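PDB 4FQU: putative glutathione transferase from Sphingobium chlorophenolicum, which catalyses the glutathione-dependent reduction of glutathionyl-hydroquinones to hydroquinones, including chlorinated ones formed during pentachlorophenol degradation. Local coordinates for residues V236-I241 / R251-Y256; K265-E270 / Q304-L309. All blocks are in the same frame, centred on the assembly; numbering follows the deposited sequence.

Contact 1: V236-I241 / R251-Y256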
loop_
_atom_site.group_PDB
_atom_site.type_symbol
_atom_site.label_atom_id
_atom_site.label_comp_id
_atom_site.label_asym_id
_atom_site.label_seq_id
_atom_site.Cartn_x
_atom_site.Cartn_y
_atom_site.Cartn_z
ATOM N N VAL A 236 -9.972 10.570 7.280
ATOM C CA VAL A 236 -8.948 10.663 8.308
ATOM C C VAL A 236 -8.071 9.404 8.327
ATOM O O VAL A 236 -6.921 9.430 8.785
ATOM C CB VAL A 236 -9.597 10.911 9.660
ATOM C CG1 VAL A 236 -10.128 9.627 10.201
ATOM C CG2 VAL A 236 -8.621 11.559 10.632
ATOM N N ARG A 237 -8.631 8.321 7.807
ATOM C CA ARG A 237 -7.965 7.035 7.746
ATOM C C ARG A 237 -7.321 6.792 6.376
ATOM O O ARG A 237 -6.663 5.738 6.122
ATOM C CB ARG A 237 -8.979 5.926 7.977
ATOM C CG ARG A 237 -9.289 5.687 9.362
ATOM C CD ARG A 237 -10.650 5.156 9.482
ATOM N NE ARG A 237 -10.945 4.951 10.884
ATOM C CZ ARG A 237 -11.523 5.847 11.661
ATOM N NH1 ARG A 237 -11.915 7.018 11.189
ATOM N NH2 ARG A 237 -11.713 5.563 12.925
ATOM N N PHE A 238 -7.504 7.749 5.480
ATOM C CA PHE A 238 -7.242 7.449 4.074
ATOM C C PHE A 238 -5.792 7.208 3.717
ATOM O O PHE A 238 -5.420 6.098 3.376
ATOM C CB PHE A 238 -7.749 8.526 3.189
ATOM C CG PHE A 238 -7.871 8.094 1.820
ATOM C CD1 PHE A 238 -6.801 8.189 0.965
ATOM C CD2 PHE A 238 -9.051 7.548 1.372
ATOM C CE1 PHE A 238 -6.914 7.781 -0.339
ATOM C CE2 PHE A 238 -9.178 7.155 0.075
ATOM C CZ PHE A 238 -8.110 7.270 -0.791
ATOM N N ASP A 239 -4.992 8.269 3.778
ATOM C CA ASP A 239 -3.568 8.159 3.532
ATOM C C ASP A 239 -2.853 7.204 4.471
ATOM O O ASP A 239 -1.808 6.673 4.129
ATOM C CB ASP A 239 -2.888 9.518 3.652
ATOM C CG ASP A 239 -3.336 10.486 2.598
ATOM O OD1 ASP A 239 -4.144 10.104 1.736
ATOM O OD2 ASP A 239 -2.862 11.641 2.630
ATOM N N ALA A 240 -3.375 7.007 5.661
ATOM C CA ALA A 240 -2.586 6.336 6.680
ATOM C C ALA A 240 -2.950 4.899 6.722
ATOM O O ALA A 240 -2.259 4.116 7.317
ATOM C CB ALA A 240 -2.844 6.955 8.014
ATOM N N ILE A 241 -4.070 4.571 6.090
ATOM C CA ILE A 241 -4.527 3.198 6.036
ATOM C C ILE A 241 -5.017 2.770 4.669
ATOM O O ILE A 241 -4.381 1.942 4.026
ATOM C CB ILE A 241 -5.621 2.978 6.997
ATOM C CG1 ILE A 241 -5.032 3.081 8.389
ATOM C CG2 ILE A 241 -6.243 1.627 6.749
ATOM C CD1 ILE A 241 -6.056 2.920 9.427
ATOM N N ARG A 251 -4.115 8.726 -5.869
ATOM C CA ARG A 251 -3.310 9.775 -5.232
ATOM C C ARG A 251 -3.647 9.891 -3.741
ATOM O O ARG A 251 -4.382 9.090 -3.215
ATOM C CB ARG A 251 -3.504 11.106 -5.928
ATOM C CG ARG A 251 -4.886 11.713 -5.795
ATOM C CD ARG A 251 -5.046 12.844 -6.817
ATOM N NE ARG A 251 -6.161 12.578 -7.716
ATOM C CZ ARG A 251 -6.026 12.132 -8.959
ATOM N NH1 ARG A 251 -4.801 11.940 -9.436
ATOM N NH2 ARG A 251 -7.114 11.914 -9.720
ATOM N N ARG A 252 -3.112 10.872 -3.040
ATOM C CA ARG A 252 -3.372 10.941 -1.607
ATOM C C ARG A 252 -4.401 11.988 -1.325
ATOM O O ARG A 252 -4.534 12.922 -2.073
ATOM C CB ARG A 252 -2.093 11.288 -0.873
ATOM C CG ARG A 252 -1.027 10.316 -1.158
ATOM C CD ARG A 252 0.307 10.784 -0.690
ATOM N NE ARG A 252 0.592 12.088 -1.234
ATOM C CZ ARG A 252 1.213 13.044 -0.566
ATOM N NH1 ARG A 252 1.603 12.825 0.680
ATOM N NH2 ARG A 252 1.426 14.204 -1.149
ATOM N N ILE A 253 -5.133 11.843 -0.242
ATOM C CA ILE A 253 -5.967 12.950 0.183
ATOM C C ILE A 253 -5.091 14.189 0.348
ATOM O O ILE A 253 -5.558 15.334 0.177
ATOM C CB ILE A 253 -6.684 12.686 1.518
ATOM C CG1 ILE A 253 -7.363 11.326 1.499
ATOM C CG2 ILE A 253 -7.699 13.785 1.798
ATOM C CD1 ILE A 253 -8.341 11.211 0.423
ATOM N N ALA A 254 -3.820 13.947 0.672
ATOM C CA ALA A 254 -2.836 15.007 0.806
ATOM C C ALA A 254 -2.659 15.750 -0.504
ATOM O O ALA A 254 -2.097 16.819 -0.547
ATOM C CB ALA A 254 -1.549 14.433 1.219
ATOM N N ASP A 255 -3.143 15.190 -1.594
ATOM C CA ASP A 255 -2.912 15.835 -2.864
ATOM C C ASP A 255 -4.118 16.620 -3.288
ATOM O O ASP A 255 -4.155 17.144 -4.393
ATOM C CB ASP A 255 -2.582 14.797 -3.913
ATOM C CG ASP A 255 -1.319 14.041 -3.599
ATOM O OD1 ASP A 255 -0.318 14.728 -3.263
ATOM O OD2 ASP A 255 -1.328 12.782 -3.705
ATOM N N TYR A 256 -5.125 16.666 -2.422
ATOM C CA TYR A 256 -6.372 17.406 -2.691
ATOM C C TYR A 256 -6.435 18.542 -1.710
ATOM O O TYR A 256 -6.860 18.339 -0.574
ATOM C CB TYR A 256 -7.606 16.544 -2.431
ATOM C CG TYR A 256 -7.921 15.548 -3.493
ATOM C CD1 TYR A 256 -8.473 15.937 -4.693
ATOM C CD2 TYR A 256 -7.692 14.203 -3.278
ATOM C CE1 TYR A 256 -8.769 15.020 -5.665
ATOM C CE2 TYR A 256 -7.981 13.269 -4.237
ATOM C CZ TYR A 256 -8.520 13.684 -5.423
ATOM O OH TYR A 256 -8.811 12.736 -6.353
#

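Contact 2: K265-E270 / Q304-L309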
loop_
_atom_site.group_PDB
_atom_site.type_symbol
_atom_site.label_atom_id
_atom_site.label_comp_id
_atom_site.label_asym_id
_atom_site.label_seq_id
_atom_site.Cartn_x
_atom_site.Cartn_y
_atom_site.Cartn_z
ATOM N N LYS A 265 -9.244 21.096 9.447
ATOM C CA LYS A 265 -10.252 21.821 10.190
ATOM C C LYS A 265 -10.869 20.944 11.269
ATOM O O LYS A 265 -10.940 21.316 12.442
ATOM C CB LYS A 265 -11.324 22.244 9.207
ATOM C CG LYS A 265 -12.193 23.396 9.585
ATOM C CD LYS A 265 -12.824 23.938 8.299
ATOM C CE LYS A 265 -14.000 24.881 8.542
ATOM N NZ LYS A 265 -13.760 26.053 9.463
ATOM N N LEU A 266 -11.301 19.763 10.860
ATOM C CA LEU A 266 -12.035 18.880 11.738
ATOM C C LEU A 266 -11.142 18.101 12.698
ATOM O O LEU A 266 -11.558 17.720 13.779
ATOM C CB LEU A 266 -12.892 17.918 10.910
ATOM C CG LEU A 266 -14.342 18.348 10.679
ATOM C CD1 LEU A 266 -15.052 17.465 9.639
ATOM C CD2 LEU A 266 -15.015 18.293 12.009
ATOM N N ALA A 267 -9.916 17.831 12.302
ATOM C CA ALA A 267 -9.064 17.038 13.163
ATOM C C ALA A 267 -8.479 17.953 14.228
ATOM O O ALA A 267 -7.758 17.513 15.114
ATOM C CB ALA A 267 -7.999 16.386 12.366
ATOM N N SER A 268 -8.828 19.236 14.137
ATOM C CA SER A 268 -8.260 20.276 14.999
ATOM C C SER A 268 -9.272 20.771 15.991
ATOM O O SER A 268 -8.913 21.416 16.984
ATOM C CB SER A 268 -7.768 21.466 14.187
ATOM O OG SER A 268 -6.613 21.097 13.463
ATOM N N HIS A 269 -10.530 20.491 15.709
ATOM C CA HIS A 269 -11.596 20.803 16.614
ATOM C C HIS A 269 -11.324 20.033 17.914
ATOM O O HIS A 269 -11.261 18.804 17.874
ATOM C CB HIS A 269 -12.875 20.312 15.947
ATOM C CG HIS A 269 -14.119 20.933 16.476
ATOM N ND1 HIS A 269 -14.698 20.545 17.669
ATOM C CD2 HIS A 269 -14.911 21.901 15.966
ATOM C CE1 HIS A 269 -15.794 21.249 17.872
ATOM N NE2 HIS A 269 -15.942 22.084 16.858
ATOM N N GLU A 270 -11.145 20.718 19.060
ATOM C CA GLU A 270 -11.135 20.024 20.351
ATOM C C GLU A 270 -12.379 19.251 20.213
ATOM O O GLU A 270 -13.209 19.601 19.397
ATOM C CB GLU A 270 -11.333 21.009 21.480
ATOM C CG GLU A 270 -10.700 22.393 21.249
ATOM C CD GLU A 270 -10.204 23.107 22.552
ATOM O OE1 GLU A 270 -10.845 22.957 23.624
ATOM O OE2 GLU A 270 -9.160 23.821 22.506
ATOM N N GLN A 304 3.334 11.307 9.770
ATOM C CA GLN A 304 2.558 12.550 9.628
ATOM C C GLN A 304 1.575 12.526 8.448
ATOM O O GLN A 304 1.837 13.145 7.404
ATOM C CB GLN A 304 3.509 13.759 9.509
ATOM C CG GLN A 304 2.850 15.109 9.245
ATOM C CD GLN A 304 1.892 15.539 10.365
ATOM O OE1 GLN A 304 2.017 16.656 10.893
ATOM N NE2 GLN A 304 0.914 14.659 10.716
ATOM N N PRO A 305 0.447 11.809 8.602
ATOM C CA PRO A 305 -0.580 11.645 7.555
ATOM C C PRO A 305 -1.603 12.789 7.383
ATOM O O PRO A 305 -2.496 12.658 6.544
ATOM C CB PRO A 305 -1.310 10.354 7.979
ATOM C CG PRO A 305 -1.068 10.214 9.383
ATOM C CD PRO A 305 0.262 10.844 9.694
ATOM N N LEU A 306 -1.476 13.871 8.149
ATOM C CA LEU A 306 -2.491 14.920 8.171
ATOM C C LEU A 306 -1.832 16.288 8.103
ATOM O O LEU A 306 -0.626 16.355 7.897
ATOM C CB LEU A 306 -3.306 14.785 9.450
ATOM C CG LEU A 306 -4.068 13.460 9.652
ATOM C CD1 LEU A 306 -4.915 13.451 10.939
ATOM C CD2 LEU A 306 -4.938 13.185 8.464
ATOM N N PRO A 307 -2.618 17.389 8.192
ATOM C CA PRO A 307 -2.037 18.716 8.517
ATOM C C PRO A 307 -2.513 19.406 9.849
ATOM O O PRO A 307 -2.729 18.759 10.903
ATOM C CB PRO A 307 -2.417 19.574 7.286
ATOM C CG PRO A 307 -3.517 18.770 6.544
ATOM C CD PRO A 307 -3.846 17.556 7.394
ATOM N N GLY A 308 -2.643 20.733 9.794
ATOM C CA GLY A 308 -3.145 21.508 10.920
ATOM C C GLY A 308 -4.320 22.388 10.506
ATOM O O GLY A 308 -5.386 21.852 10.166
ATOM N N LEU A 309 -4.130 23.720 10.550
ATOM C CA LEU A 309 -5.070 24.751 10.009
ATOM C C LEU A 309 -4.399 26.149 9.782
ATOM O O LEU A 309 -4.314 26.949 10.716
ATOM C CB LEU A 309 -6.346 24.905 10.884
ATOM C CG LEU A 309 -6.629 24.115 12.185
ATOM C CD1 LEU A 309 -5.457 24.150 13.226
ATOM C CD2 LEU A 309 -7.981 24.539 12.834
#

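Contact 1: V236-I241 / R251-Y256
One face of the Phe238 ring is covered by Ile253, whose CD1 sits 3.6 Å from the ring centroid and 18° off the normal, a CH-pi contact displaced toward the CG side of the ring. At the ring edge, close to its plane, lies the carbonyl oxygen of Arg251. With CG anti to the backbone N (chi1 -163°), the Phe238 ring swings off helix 226-245 toward the following loop, and it also touches Phe203 of helix 192-212. Shortening Phe238 to an alanine is likely to strip Ile253 CD1 of its aromatic partner and open a gap between helix and loop. The Asp239 carboxylate supplies the polar half of the contact: its OD1 accepts a hydrogen bond from the backbone N-H of Ile253 at 2.8 Å through the syn lone pair, while a second bond, from Ala254 N to OD2, is less certain. Within the loop, Arg252 grips Asp255 side-on, NE to OD2 and NH2 to OD1, and Ala254 CB lies over one face of its guanidinium. The chemistry implies that the loop between helices 226-245 and 257-268 is held to the first helix in two ways, by the buried Phe238-Ile253 contact and by a carboxylate whose charge is probably eased by backbone N-H groups and perhaps by Arg252, which is near but not touching and also lies close to Arg252 of the second subunit.

Contact 2: K265-E270 / Q304-L309
Ser268 and Leu309 meet where the C-terminal tail of this GST-fold protein runs over the C-terminal part of helix 257-268, in the all-helical C-terminal domain. The tail segment 304-309 has no regular secondary structure, and it touches the helix through a few side chains and the carbonyl of Gly308. Leu309 is modelled with its branch against Ser268 CB and OG, but Gly308 and Leu309 are poorly ordered, and the closeness of this approach is doubtful. Ser268 itself is turned so that OG stands beside its own backbone N, anti to the carbonyl carbon (chi1 -71°); from there the hydroxyl pairs with the carbonyl oxygen of Gly264, one turn back in the helix. The polar end of the serine is therefore satisfied within its own helix, and the Gly308 oxygen, 3.6 Å from Ser268 OG, is a neighbour without a hydrogen bond. No hydrogen bond crosses between 265-270 and 304-309. The side chain of Lys265 starts off away from the tail and touches Glu217 and Trp218; toward the tail, Lys265 N lies 4.0 Å from Gly308 O. The contact is thus a sparse surface one without hydrogen bonds, away from the annotated catalytic and glutathione sites. Farther back along the tail, Leu306 sets off toward the helix in an extended form: CG lies beside the backbone N (chi1 -60°) and CD1 continues the chain anti to CA (chi2 -177°). That conformation carries the methyl toward the helix for a purely apolar touch, with Leu306 CD1 4.5 Å from Ala267 CB.

In the fold
Along the chain the contacts come in series: contact 1 closes the turn from helix 226-245 into helix 257-268, and contact 2 brings the tail after helix 278-287 back over the end of helix 257-268. Their centres lie about 13 Å apart on the same side of the chain's centre, and they touch directly: Pro305 CB packs 3.7 Å from Ala240 CB, and Leu306 CD1 approaches Val236 CG2. Contact 1 is the more buried, with the Phe238 side chain about 10 Å from that of Tyr184, the probable proton donor/acceptor. The C-terminal tail is thus laid over two consecutive helices of the C-terminal domain, with contact 2 on the surface, away from the annotated sites.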